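PDB 6IWR: N-acetylgalactosaminyltransferase 7 from Homo sapiens, which is a GalNAc-transferase family member in which a GT-A glycosyltransferase domain, crystallised with manganese, is joined to a ricin-type beta-trefoil lectin domain. Local coordinates for residues L53-Q58 with R336-E341; R262-V267 with G367-F372; E476-E481 with C502-G507; Y484-M489 with Q509-N514. One frame throughout, in Å; residues are numbered along the deposited sequence.

Contact 1. Residues L53-Q58 with R336-E341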
loop_
_atom_site.group_PDB
_atom_site.type_symbol
_atom_site.label_atom_id
_atom_site.label_comp_id
_atom_site.label_asym_id
_atom_site.label_seq_id
_atom_site.Cartn_x
_atom_site.Cartn_y
_atom_site.Cartn_z
ATOM N N LEU A 53 42.482 5.539 27.281
ATOM C CA LEU A 53 41.318 6.199 27.869
ATOM C C LEU A 53 40.341 5.177 28.425
ATOM O O LEU A 53 40.009 4.191 27.765
ATOM C CB LEU A 53 40.582 7.059 26.847
ATOM C CG LEU A 53 41.103 8.448 26.459
ATOM C CD1 LEU A 53 40.006 9.200 25.692
ATOM C CD2 LEU A 53 41.591 9.256 27.674
ATOM N N THR A 54 39.854 5.442 29.635
ATOM C CA THR A 54 39.003 4.519 30.380
ATOM C C THR A 54 37.772 5.251 30.879
ATOM O O THR A 54 37.815 6.454 31.141
ATOM C CB THR A 54 39.743 3.929 31.584
ATOM O OG1 THR A 54 40.798 4.822 31.959
ATOM C CG2 THR A 54 40.295 2.560 31.256
ATOM N N PHE A 55 36.681 4.512 31.061
ATOM C CA PHE A 55 35.508 5.120 31.668
ATOM C C PHE A 55 35.693 5.208 33.172
ATOM O O PHE A 55 36.434 4.426 33.773
ATOM C CB PHE A 55 34.241 4.342 31.322
ATOM C CG PHE A 55 34.003 4.255 29.858
ATOM C CD1 PHE A 55 33.852 5.400 29.110
ATOM C CD2 PHE A 55 33.973 3.042 29.222
ATOM C CE1 PHE A 55 33.664 5.337 27.741
ATOM C CE2 PHE A 55 33.765 2.963 27.864
ATOM C CZ PHE A 55 33.614 4.117 27.122
ATOM N N LYS A 56 35.029 6.193 33.777
ATOM C CA LYS A 56 35.200 6.439 35.204
ATOM C C LYS A 56 34.720 5.216 35.988
ATOM O O LYS A 56 33.780 4.541 35.567
ATOM C CB LYS A 56 34.447 7.714 35.613
ATOM C CG LYS A 56 35.017 9.006 35.023
ATOM C CD LYS A 56 34.228 10.214 35.437
ATOM C CE LYS A 56 34.811 11.499 34.869
ATOM N NZ LYS A 56 34.042 12.769 35.231
ATOM N N PRO A 57 35.363 4.868 37.096
ATOM C CA PRO A 57 35.056 3.586 37.756
ATOM C C PRO A 57 33.757 3.643 38.547
ATOM O O PRO A 57 33.263 4.712 38.913
ATOM C CB PRO A 57 36.249 3.386 38.694
ATOM C CG PRO A 57 36.616 4.821 39.052
ATOM C CD PRO A 57 36.502 5.548 37.737
ATOM N N GLN A 58 33.211 2.458 38.827
ATOM C CA GLN A 58 32.041 2.377 39.692
ATOM C C GLN A 58 32.397 2.782 41.118
ATOM O O GLN A 58 33.316 2.231 41.731
ATOM C CB GLN A 58 31.450 0.968 39.686
ATOM C CG GLN A 58 30.221 0.795 40.563
ATOM C CD GLN A 58 28.958 1.277 39.891
ATOM O OE1 GLN A 58 28.044 1.805 40.536
ATOM N NE2 GLN A 58 28.887 1.080 38.585
ATOM N N ARG A 336 23.893 8.807 33.219
ATOM C CA ARG A 336 24.040 10.032 32.466
ATOM C C ARG A 336 25.464 10.405 32.084
ATOM O O ARG A 336 25.713 10.868 30.997
ATOM C CB ARG A 336 23.375 11.172 33.215
ATOM C CG ARG A 336 23.207 12.413 32.384
ATOM C CD ARG A 336 22.920 13.590 33.260
ATOM N NE ARG A 336 22.814 14.807 32.500
ATOM C CZ ARG A 336 23.754 15.725 32.473
ATOM N NH1 ARG A 336 24.857 15.530 33.153
ATOM N NH2 ARG A 336 23.594 16.815 31.762
ATOM N N GLU A 337 26.391 10.224 33.001
ATOM C CA GLU A 337 27.778 10.489 32.726
ATOM C C GLU A 337 28.313 9.555 31.661
ATOM O O GLU A 337 29.077 9.957 30.808
ATOM C CB GLU A 337 28.585 10.341 34.002
ATOM C CG GLU A 337 29.280 11.604 34.443
ATOM C CD GLU A 337 30.408 11.334 35.408
ATOM O OE1 GLU A 337 30.193 10.582 36.382
ATOM O OE2 GLU A 337 31.508 11.878 35.194
ATOM N N PHE A 338 27.917 8.296 31.738
ATOM C CA PHE A 338 28.377 7.289 30.805
ATOM C C PHE A 338 27.951 7.561 29.374
ATOM O O PHE A 338 28.743 7.463 28.469
ATOM C CB PHE A 338 27.858 5.936 31.239
ATOM C CG PHE A 338 28.356 4.810 30.413
ATOM C CD1 PHE A 338 29.698 4.555 30.317
ATOM C CD2 PHE A 338 27.481 4.008 29.742
ATOM C CE1 PHE A 338 30.157 3.516 29.556
ATOM C CE2 PHE A 338 27.931 2.962 28.985
ATOM C CZ PHE A 338 29.269 2.720 28.890
ATOM N N PHE A 339 26.696 7.937 29.184
ATOM C CA PHE A 339 26.247 8.455 27.906
ATOM C C PHE A 339 27.130 9.614 27.456
ATOM O O PHE A 339 27.546 9.675 26.295
ATOM C CB PHE A 339 24.789 8.888 28.007
ATOM C CG PHE A 339 24.118 8.997 26.692
ATOM C CD1 PHE A 339 24.632 8.333 25.601
ATOM C CD2 PHE A 339 22.980 9.766 26.540
ATOM C CE1 PHE A 339 24.012 8.420 24.383
ATOM C CE2 PHE A 339 22.352 9.866 25.323
ATOM C CZ PHE A 339 22.865 9.188 24.240
ATOM N N PHE A 340 27.453 10.545 28.361
ATOM C CA PHE A 340 28.366 11.604 27.938
ATOM C C PHE A 340 29.755 11.048 27.643
ATOM O O PHE A 340 30.364 11.416 26.630
ATOM C CB PHE A 340 28.413 12.740 28.955
ATOM C CG PHE A 340 27.270 13.677 28.814
ATOM C CD1 PHE A 340 27.330 14.749 27.931
ATOM C CD2 PHE A 340 26.090 13.444 29.500
ATOM C CE1 PHE A 340 26.241 15.598 27.763
ATOM C CE2 PHE A 340 25.011 14.279 29.341
ATOM C CZ PHE A 340 25.085 15.368 28.471
ATOM N N GLU A 341 30.220 10.076 28.408
ATOM C CA GLU A 341 31.516 9.484 28.107
ATOM C C GLU A 341 31.502 8.861 26.707
ATOM O O GLU A 341 32.493 8.911 25.987
ATOM C CB GLU A 341 31.907 8.464 29.173
ATOM C CG GLU A 341 32.236 9.100 30.512
ATOM C CD GLU A 341 32.588 8.084 31.573
ATOM O OE1 GLU A 341 31.739 7.228 31.882
ATOM O OE2 GLU A 341 33.714 8.143 32.100
#

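Contact 2. Residues R262-V267 with G367-F372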
loop_
_atom_site.group_PDB
_atom_site.type_symbol
_atom_site.label_atom_id
_atom_site.label_comp_id
_atom_site.label_asym_id
_atom_site.label_seq_id
_atom_site.Cartn_x
_atom_site.Cartn_y
_atom_site.Cartn_z
ATOM N N ARG A 262 27.785 1.073 36.142
ATOM C CA ARG A 262 27.412 2.268 35.396
ATOM C C ARG A 262 27.588 2.136 33.886
ATOM O O ARG A 262 27.086 3.003 33.157
ATOM C CB ARG A 262 28.230 3.454 35.883
ATOM C CG ARG A 262 29.719 3.185 35.891
ATOM C CD ARG A 262 30.448 4.356 36.482
ATOM N NE ARG A 262 29.994 5.546 35.797
ATOM C CZ ARG A 262 30.595 6.063 34.730
ATOM N NH1 ARG A 262 30.094 7.148 34.132
ATOM N NH2 ARG A 262 31.711 5.493 34.278
ATOM N N THR A 263 28.328 1.125 33.401
ATOM C CA THR A 263 28.504 0.904 31.969
ATOM C C THR A 263 27.460 -0.039 31.396
ATOM O O THR A 263 27.587 -0.460 30.243
ATOM C CB THR A 263 29.900 0.341 31.651
ATOM O OG1 THR A 263 30.044 -0.948 32.254
ATOM C CG2 THR A 263 31.007 1.270 32.125
ATOM N N ILE A 264 26.464 -0.413 32.175
ATOM C CA ILE A 264 25.345 -1.167 31.634
ATOM C C ILE A 264 24.298 -0.177 31.163
ATOM O O ILE A 264 24.022 0.828 31.830
ATOM C CB ILE A 264 24.778 -2.141 32.680
ATOM C CG1 ILE A 264 25.888 -3.078 33.159
ATOM C CG2 ILE A 264 23.592 -2.928 32.123
ATOM C CD1 ILE A 264 25.426 -4.120 34.138
ATOM N N CYS A 265 23.759 -0.424 29.981
ATOM C CA CYS A 265 22.639 0.336 29.455
ATOM C C CYS A 265 21.453 -0.604 29.337
ATOM O O CYS A 265 21.583 -1.733 28.856
ATOM C CB CYS A 265 22.989 0.969 28.114
ATOM S SG CYS A 265 21.622 1.533 27.153
ATOM N N THR A 266 20.304 -0.140 29.772
ATOM C CA THR A 266 19.172 -1.000 30.032
ATOM C C THR A 266 18.023 -0.657 29.096
ATOM O O THR A 266 17.868 0.501 28.682
ATOM C CB THR A 266 18.775 -0.842 31.486
ATOM O OG1 THR A 266 19.468 -1.844 32.230
ATOM C CG2 THR A 266 17.400 -1.111 31.643
ATOM N N VAL A 267 17.224 -1.671 28.758
ATOM C CA VAL A 267 16.128 -1.518 27.810
ATOM C C VAL A 267 14.911 -2.301 28.295
ATOM O O VAL A 267 14.998 -3.504 28.512
ATOM C CB VAL A 267 16.512 -1.981 26.393
ATOM C CG1 VAL A 267 15.497 -1.466 25.400
ATOM C CG2 VAL A 267 17.926 -1.518 26.025
ATOM N N GLY A 367 33.379 -1.863 26.075
ATOM C CA GLY A 367 33.447 -2.430 27.400
ATOM C C GLY A 367 32.173 -2.411 28.212
ATOM O O GLY A 367 32.178 -2.906 29.340
ATOM N N GLY A 368 31.077 -1.882 27.676
ATOM C CA GLY A 368 29.813 -1.865 28.371
ATOM C C GLY A 368 28.981 -3.090 28.057
ATOM O O GLY A 368 29.454 -4.062 27.467
ATOM N N LYS A 369 27.713 -3.028 28.467
ATOM C CA LYS A 369 26.738 -4.061 28.167
ATOM C C LYS A 369 25.389 -3.410 27.906
ATOM O O LYS A 369 25.069 -2.350 28.463
ATOM C CB LYS A 369 26.569 -5.073 29.298
ATOM C CG LYS A 369 27.764 -5.932 29.682
ATOM C CD LYS A 369 27.584 -6.328 31.174
ATOM C CE LYS A 369 28.443 -7.497 31.643
ATOM N NZ LYS A 369 27.683 -8.781 31.473
ATOM N N LEU A 370 24.605 -4.064 27.047
ATOM C CA LEU A 370 23.254 -3.649 26.716
ATOM C C LEU A 370 22.348 -4.803 27.121
ATOM O O LEU A 370 22.468 -5.907 26.575
ATOM C CB LEU A 370 23.143 -3.357 25.228
ATOM C CG LEU A 370 22.064 -2.461 24.628
ATOM C CD1 LEU A 370 21.567 -3.101 23.372
ATOM C CD2 LEU A 370 20.957 -2.220 25.572
ATOM N N LEU A 371 21.453 -4.569 28.085
ATOM C CA LEU A 371 20.571 -5.618 28.590
ATOM C C LEU A 371 19.107 -5.267 28.370
ATOM O O LEU A 371 18.688 -4.130 28.623
ATOM C CB LEU A 371 20.811 -5.859 30.063
ATOM C CG LEU A 371 22.270 -6.112 30.374
ATOM C CD1 LEU A 371 22.456 -6.065 31.873
ATOM C CD2 LEU A 371 22.668 -7.461 29.821
ATOM N N PHE A 372 18.346 -6.245 27.879
ATOM C CA PHE A 372 16.890 -6.185 27.912
ATOM C C PHE A 372 16.410 -6.678 29.264
ATOM O O PHE A 372 16.951 -7.646 29.809
ATOM C CB PHE A 372 16.265 -7.049 26.816
ATOM C CG PHE A 372 16.358 -6.461 25.439
ATOM C CD1 PHE A 372 17.163 -5.362 25.179
ATOM C CD2 PHE A 372 15.650 -7.037 24.390
ATOM C CE1 PHE A 372 17.242 -4.847 23.908
ATOM C CE2 PHE A 372 15.730 -6.527 23.117
ATOM C CZ PHE A 372 16.519 -5.429 22.879
#

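Contact 3. Residues E476-E481 with C502-G507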
loop_
_atom_site.group_PDB
_atom_site.type_symbol
_atom_site.label_atom_id
_atom_site.label_comp_id
_atom_site.label_asym_id
_atom_site.label_seq_id
_atom_site.Cartn_x
_atom_site.Cartn_y
_atom_site.Cartn_z
ATOM N N GLU A 476 21.048 0.562 -12.512
ATOM C CA GLU A 476 19.935 0.422 -13.437
ATOM C C GLU A 476 20.204 -0.740 -14.394
ATOM O O GLU A 476 21.357 -1.072 -14.703
ATOM C CB GLU A 476 19.743 1.714 -14.232
ATOM C CG GLU A 476 20.856 1.976 -15.249
ATOM C CD GLU A 476 20.678 3.254 -16.048
ATOM O OE1 GLU A 476 21.461 3.465 -16.998
ATOM O OE2 GLU A 476 19.760 4.044 -15.756
ATOM N N ILE A 477 19.133 -1.365 -14.857
ATOM C CA ILE A 477 19.208 -2.335 -15.938
ATOM C C ILE A 477 18.546 -1.677 -17.140
ATOM O O ILE A 477 17.316 -1.683 -17.281
ATOM C CB ILE A 477 18.557 -3.670 -15.574
ATOM C CG1 ILE A 477 19.264 -4.264 -14.352
ATOM C CG2 ILE A 477 18.668 -4.634 -16.748
ATOM C CD1 ILE A 477 18.656 -5.579 -13.837
ATOM N N ARG A 478 19.364 -1.080 -17.993
ATOM C CA ARG A 478 18.900 -0.226 -19.069
ATOM C C ARG A 478 18.973 -0.970 -20.390
ATOM O O ARG A 478 19.886 -1.761 -20.621
ATOM C CB ARG A 478 19.742 1.051 -19.128
ATOM C CG ARG A 478 19.437 1.957 -20.300
ATOM C CD ARG A 478 20.494 3.027 -20.396
ATOM N NE ARG A 478 20.326 3.996 -19.322
ATOM C CZ ARG A 478 19.715 5.174 -19.442
ATOM N NH1 ARG A 478 19.608 5.978 -18.385
ATOM N NH2 ARG A 478 19.196 5.540 -20.603
ATOM N N GLY A 479 17.999 -0.718 -21.259
ATOM C CA GLY A 479 18.032 -1.313 -22.590
ATOM C C GLY A 479 19.127 -0.681 -23.434
ATOM O O GLY A 479 19.192 0.549 -23.575
ATOM N N PHE A 480 20.006 -1.522 -23.985
ATOM C CA PHE A 480 21.194 -1.055 -24.695
ATOM C C PHE A 480 20.822 -0.012 -25.736
ATOM O O PHE A 480 20.025 -0.282 -26.642
ATOM C CB PHE A 480 21.907 -2.243 -25.359
ATOM C CG PHE A 480 23.186 -1.871 -26.087
ATOM C CD1 PHE A 480 24.285 -1.372 -25.381
ATOM C CD2 PHE A 480 23.296 -2.029 -27.478
ATOM C CE1 PHE A 480 25.471 -1.026 -26.045
ATOM C CE2 PHE A 480 24.486 -1.682 -28.160
ATOM C CZ PHE A 480 25.573 -1.182 -27.438
ATOM N N GLU A 481 21.404 1.182 -25.609
ATOM C CA GLU A 481 21.167 2.258 -26.571
ATOM C C GLU A 481 19.686 2.627 -26.616
ATOM O O GLU A 481 19.151 2.982 -27.670
ATOM C CB GLU A 481 21.677 1.878 -27.968
ATOM C CG GLU A 481 23.035 1.177 -27.964
ATOM C CD GLU A 481 23.780 1.224 -29.306
ATOM O OE1 GLU A 481 24.948 1.704 -29.310
ATOM O OE2 GLU A 481 23.206 0.779 -30.340
ATOM N N CYS A 502 13.810 5.346 -18.188
ATOM C CA CYS A 502 14.893 5.518 -17.229
ATOM C C CYS A 502 14.855 6.918 -16.644
ATOM O O CYS A 502 14.601 7.901 -17.350
ATOM C CB CYS A 502 16.249 5.288 -17.893
ATOM S SG CYS A 502 16.538 3.606 -18.525
ATOM N N HIS A 503 15.115 7.005 -15.346
ATOM C CA HIS A 503 15.255 8.291 -14.683
ATOM C C HIS A 503 16.534 8.394 -13.853
ATOM O O HIS A 503 16.795 9.458 -13.276
ATOM C CB HIS A 503 14.035 8.561 -13.792
ATOM C CG HIS A 503 13.763 7.464 -12.815
ATOM N ND1 HIS A 503 14.747 6.924 -12.009
ATOM C CD2 HIS A 503 12.629 6.787 -12.528
ATOM C CE1 HIS A 503 14.226 5.967 -11.261
ATOM N NE2 HIS A 503 12.942 5.872 -11.549
ATOM N N ARG A 504 17.330 7.328 -13.760
ATOM C CA ARG A 504 18.633 7.391 -13.100
ATOM C C ARG A 504 18.518 7.846 -11.662
ATOM O O ARG A 504 19.446 8.448 -11.133
ATOM C CB ARG A 504 19.612 8.319 -13.833
ATOM C CG ARG A 504 20.187 7.744 -15.114
ATOM C CD ARG A 504 21.280 8.602 -15.694
ATOM N NE ARG A 504 21.570 8.137 -17.035
ATOM C CZ ARG A 504 22.033 8.894 -18.034
ATOM N NH1 ARG A 504 22.270 10.185 -17.829
ATOM N NH2 ARG A 504 22.264 8.360 -19.243
ATOM N N MET A 505 17.381 7.611 -11.018
ATOM C CA MET A 505 17.212 7.996 -9.627
ATOM C C MET A 505 17.281 6.807 -8.685
ATOM O O MET A 505 17.021 6.961 -7.492
ATOM C CB MET A 505 15.903 8.749 -9.455
ATOM C CG MET A 505 15.924 10.105 -10.158
ATOM S SD MET A 505 17.267 11.155 -9.561
ATOM C CE MET A 505 16.860 11.191 -7.824
ATOM N N GLY A 506 17.664 5.635 -9.184
ATOM C CA GLY A 506 17.743 4.453 -8.348
ATOM C C GLY A 506 16.392 3.898 -7.920
ATOM O O GLY A 506 15.465 3.743 -8.735
ATOM N N GLY A 507 16.288 3.584 -6.625
ATOM C CA GLY A 507 15.071 3.061 -6.029
ATOM C C GLY A 507 14.534 1.848 -6.750
ATOM O O GLY A 507 15.168 0.787 -6.755
#

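Contact 4. Residues Y484-M489 with Q509-N514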
loop_
_atom_site.group_PDB
_atom_site.type_symbol
_atom_site.label_atom_id
_atom_site.label_comp_id
_atom_site.label_asym_id
_atom_site.label_seq_id
_atom_site.Cartn_x
_atom_site.Cartn_y
_atom_site.Cartn_z
ATOM N N TYR A 484 14.983 3.020 -21.852
ATOM C CA TYR A 484 14.062 2.212 -21.077
ATOM C C TYR A 484 14.836 1.357 -20.094
ATOM O O TYR A 484 15.920 0.863 -20.407
ATOM C CB TYR A 484 13.206 1.344 -21.980
ATOM C CG TYR A 484 12.238 2.142 -22.811
ATOM C CD1 TYR A 484 11.133 2.780 -22.220
ATOM C CD2 TYR A 484 12.399 2.248 -24.190
ATOM C CE1 TYR A 484 10.206 3.514 -22.993
ATOM C CE2 TYR A 484 11.484 2.977 -24.970
ATOM C CZ TYR A 484 10.396 3.613 -24.364
ATOM O OH TYR A 484 9.503 4.328 -25.135
ATOM N N CYS A 485 14.283 1.226 -18.895
ATOM C CA CYS A 485 14.904 0.545 -17.771
ATOM C C CYS A 485 13.925 -0.479 -17.206
ATOM O O CYS A 485 12.706 -0.267 -17.207
ATOM C CB CYS A 485 15.303 1.534 -16.658
ATOM S SG CYS A 485 16.887 2.371 -16.911
ATOM N N ILE A 486 14.458 -1.608 -16.741
ATOM C CA ILE A 486 13.619 -2.497 -15.962
ATOM C C ILE A 486 13.292 -1.759 -14.686
ATOM O O ILE A 486 14.136 -1.039 -14.132
ATOM C CB ILE A 486 14.301 -3.849 -15.693
ATOM C CG1 ILE A 486 14.644 -4.544 -17.032
ATOM C CG2 ILE A 486 13.391 -4.716 -14.825
ATOM C CD1 ILE A 486 15.269 -5.929 -16.930
ATOM N N ASP A 487 12.042 -1.860 -14.245
ATOM C CA ASP A 487 11.747 -1.206 -12.989
ATOM C C ASP A 487 10.584 -1.885 -12.289
ATOM O O ASP A 487 9.680 -2.459 -12.909
ATOM C CB ASP A 487 11.599 0.306 -13.222
ATOM C CG ASP A 487 10.266 0.885 -12.821
ATOM O OD1 ASP A 487 9.867 0.890 -11.634
ATOM O OD2 ASP A 487 9.669 1.450 -13.735
ATOM N N SER A 488 10.697 -1.891 -10.970
ATOM C CA SER A 488 9.922 -2.787 -10.136
ATOM C C SER A 488 8.468 -2.361 -10.044
ATOM O O SER A 488 7.601 -3.184 -9.739
ATOM C CB SER A 488 10.554 -2.804 -8.747
ATOM O OG SER A 488 10.170 -3.957 -8.037
ATOM N N MET A 489 8.180 -1.081 -10.292
ATOM C CA MET A 489 6.927 -0.468 -9.857
ATOM C C MET A 489 6.723 -0.641 -8.357
ATOM O O MET A 489 5.593 -0.620 -7.873
ATOM C CB MET A 489 5.724 -1.044 -10.612
ATOM C CG MET A 489 5.851 -0.988 -12.107
ATOM S SD MET A 489 6.393 0.630 -12.619
ATOM C CE MET A 489 6.263 0.407 -14.391
ATOM N N GLN A 509 14.226 1.375 -9.926
ATOM C CA GLN A 509 14.946 1.075 -11.154
ATOM C C GLN A 509 16.376 0.642 -10.883
ATOM O O GLN A 509 17.224 0.719 -11.781
ATOM C CB GLN A 509 14.927 2.274 -12.089
ATOM C CG GLN A 509 13.599 2.501 -12.719
ATOM C CD GLN A 509 13.642 3.600 -13.750
ATOM O OE1 GLN A 509 14.693 4.217 -13.980
ATOM N NE2 GLN A 509 12.510 3.841 -14.401
ATOM N N LEU A 510 16.653 0.170 -9.670
ATOM C CA LEU A 510 17.988 -0.237 -9.236
ATOM C C LEU A 510 17.993 -1.724 -8.919
ATOM O O LEU A 510 17.080 -2.222 -8.253
ATOM C CB LEU A 510 18.401 0.545 -7.999
ATOM C CG LEU A 510 19.854 0.408 -7.595
ATOM C CD1 LEU A 510 20.610 1.573 -8.221
ATOM C CD2 LEU A 510 20.015 0.362 -6.066
ATOM N N PHE A 511 19.016 -2.430 -9.389
ATOM C CA PHE A 511 19.146 -3.860 -9.122
ATOM C C PHE A 511 20.603 -4.191 -8.829
ATOM O O PHE A 511 21.511 -3.396 -9.086
ATOM C CB PHE A 511 18.622 -4.694 -10.290
ATOM C CG PHE A 511 17.162 -4.469 -10.573
ATOM C CD1 PHE A 511 16.753 -3.426 -11.407
ATOM C CD2 PHE A 511 16.192 -5.281 -9.984
ATOM C CE1 PHE A 511 15.412 -3.209 -11.650
ATOM C CE2 PHE A 511 14.852 -5.066 -10.223
ATOM C CZ PHE A 511 14.461 -4.044 -11.065
ATOM N N ARG A 512 20.821 -5.360 -8.249
ATOM C CA ARG A 512 22.174 -5.874 -8.104
ATOM C C ARG A 512 22.150 -7.356 -8.432
ATOM O O ARG A 512 21.158 -8.048 -8.186
ATOM C CB ARG A 512 22.768 -5.640 -6.689
ATOM C CG ARG A 512 21.870 -6.090 -5.567
ATOM C CD ARG A 512 22.229 -5.456 -4.249
ATOM N NE ARG A 512 22.376 -6.496 -3.251
ATOM C CZ ARG A 512 21.378 -6.978 -2.514
ATOM N NH1 ARG A 512 20.131 -6.492 -2.644
ATOM N NH2 ARG A 512 21.635 -7.946 -1.636
ATOM N N ILE A 513 23.239 -7.834 -9.021
ATOM C CA ILE A 513 23.413 -9.251 -9.298
ATOM C C ILE A 513 24.531 -9.790 -8.418
ATOM O O ILE A 513 25.620 -9.208 -8.343
ATOM C CB ILE A 513 23.700 -9.524 -10.784
ATOM C CG1 ILE A 513 23.437 -10.998 -11.085
ATOM C CG2 ILE A 513 25.125 -9.248 -11.103
ATOM C CD1 ILE A 513 23.728 -11.351 -12.479
ATOM N N ASN A 514 24.249 -10.922 -7.786
ATOM C CA ASN A 514 25.083 -11.665 -6.859
ATOM C C ASN A 514 26.187 -12.432 -7.560
ATOM O O ASN A 514 26.052 -12.852 -8.708
ATOM C CB ASN A 514 24.241 -12.726 -6.152
ATOM C CG ASN A 514 23.975 -12.380 -4.778
ATOM O OD1 ASN A 514 24.598 -11.455 -4.248
ATOM N ND2 ASN A 514 23.067 -13.112 -4.141
HETATM O O HOH W 1 16.610 -0.220 -14.176
#

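Contact 1. Residues L53-Q58 with R336-E341
F55 and F338 make the close-packed half of this contact, a T-shaped pair in which CE1 of F338 sits over the centre of one face of the F55 ring. The centroids are 5.2 Å apart and the planes stand at 79°. F338 can reach out this way because its CG is anti to the backbone N (chi1 -176°), which carries the ring from the helix flank to the loop. Beside it, E341 lays its CB against F55, CB to CD1 being 3.6 Å, and then runs on extended to the loop backbone. There K56 N donates to E341 OE2 on its syn lone pair, at 2.9 Å and 162°. The other oxygen, OE1, is taken by a salt bridge to R262, so both carboxylate oxygens are held, which fixes its rotation. Helix 336-342 belongs to the GT-A domain and follows directly on sheet strand 332-335; the loop 53-58, from the far N-terminal part of the model, packs against it through F55 and K56. H445 meets the F55 ring as well. On the exposed side the contact is mainly a salt bridge: the extended K56 runs its methylenes past the E341 and E337 carboxylates, and NZ meets E337 OE2 at 2.7 Å, nearly in line with its C-O bond.

Contact 2. Residues R262-V267 with G367-F372
Four main-chain hydrogen bonds tie the two strands in parallel register, I264 beside K369 through V267 beside F372. K369 N gives to T263 O, C265 N to K369 O, L371 N to C265 O and V267 N to L371 O, all within 2.8 to 3.1 Å. The last is the most bent, at 131°. Weaker CA-H...O contacts fill in between them: L370 CA lies 3.3 Å from C265 O, and F372 CA is equally near V267 O. Side chains follow the alternation of the sheet. On one face I264 holds CG1 beside its backbone N (chi1 -57°) and CG2 opposite it, which turns CG2 to the CD1 branch of L371; the aliphatic part of K369 runs beside I264 before its end leads away. On the other, C265 SG lies 4.1 Å from L370 CD2, and V267 lies alongside F372, with V267 CB 3.7 Å from F372 CD1. The pairing begins just after G367, whose positive phi closes helix 355-365 in a Schellman motif. This is the central mixed sheet of the GT-A domain. Strand 332-335 runs antiparallel on the other side of 264-274, and 322-323 flanks 369-373; helix 355-365 covers C265 and L370, helix 251-260 covers I264 and T266.

Contact 3. Residues E476-E481 with C502-G507
The guanidinium of R478 is sandwiched between C502 on one face and R504 on the other. C502 SG stands 3.7 Å above the guanidinium plane, over its centre, and C502 CB packs against the same face, 3.5 Å from R478 NH1. Over the opposite face comes R504 NH2, the two guanidinium planes being turned 49° apart. At the edge, in plane, lie R504 CG and OE1 of E476, a carboxylate that R478 grips side-on with two nitrogens. R478 NE gives a nearly straight bond to E476 OE1 (2.6 Å, 173°) that reaches the carboxylate from above its own plane. R478 NH1 reaches the syn lone pair of E476 OE2 in a longer, bent bond of 3.3 Å, tilted out of the guanidinium plane. A bend at chi3 of R478 (-73°) folds the group back along its own strand to meet this partner. R478 NH1 and R504 NE, both donors, lie 3.2 Å apart; the E476 carboxylate, with OE2 4.7 Å from R504 NE, probably offsets part of the charge. Further partners hold the group still: N592 also binds E476 OE1, and T482 O takes R478 NH2. In the loop, H503 packs on V97 and M505 on P100, both of the second subunit. C502 is itself fixed by its disulfide to C485, so a short strand, a partly buried ion pair and a disulfide-anchored loop are locked together within one ricin-type beta-trefoil domain.

Contact 4. Residues Y484-M489 with Q509-N514
A water bridges the two backbones, giving one hydrogen to I486 O and the other to Q509 O, both at 2.6 Å. The same I486 carbonyl lies at the rim of the F511 ring, in its plane, with O 3.5 Å from CE1. The I486 side chain joins in through its CG2 branch, 4.0 Å from F511 CZ, the two side chains crossing at about a right angle. F511 gets there with its CG beside the backbone N (chi1 -61°), which brings the ring edge to the I486 carbonyl. Q509 stretches the other way, Q509 OE1 lying 3.8 Å from C485 CB. Both ends of that buried amide are satisfied: H503 N donates to OE1, and NE2 donates to P501 O. D487 crosses the Q509 side chain obliquely and spends OD1 on its own loop, accepting M489 N at 2.9 Å in an Asx turn. Q509-L510-F511 reads like the QxW signature of ricin-type beta-trefoils, with phenylalanine in place of tryptophan; consistent with that motif, glutamine and phenylalanine are both buried. Around the contact, strand 484-487 pairs antiparallel with 498-501, strand 511-514 lies between 471-474 and 519-521, and I477 of strand 476-479 touches both I486 and F511.

In the fold
The four contacts fall into two pairs, one in each domain. Contacts 1 and 2 share the GT-A side, and contacts 3 and 4 the lectin, with the nearest atoms of contacts 2 and 4 about 25 Å apart. Contact 2 is sheet core, held by backbone bonds and apolar side chains; contact 1 is its surface neighbour, mostly side-chain chemistry, with one backbone N-H gripping a carboxylate, and is joined to it through R262. In the lectin the centres of contacts 3 and 4 lie about 7 Å apart. The C485-C502 disulfide crosses between them. Contact 4 is wholly buried and depends on a water and an aromatic ring, whereas partly buried contact 3 relies on charged groups.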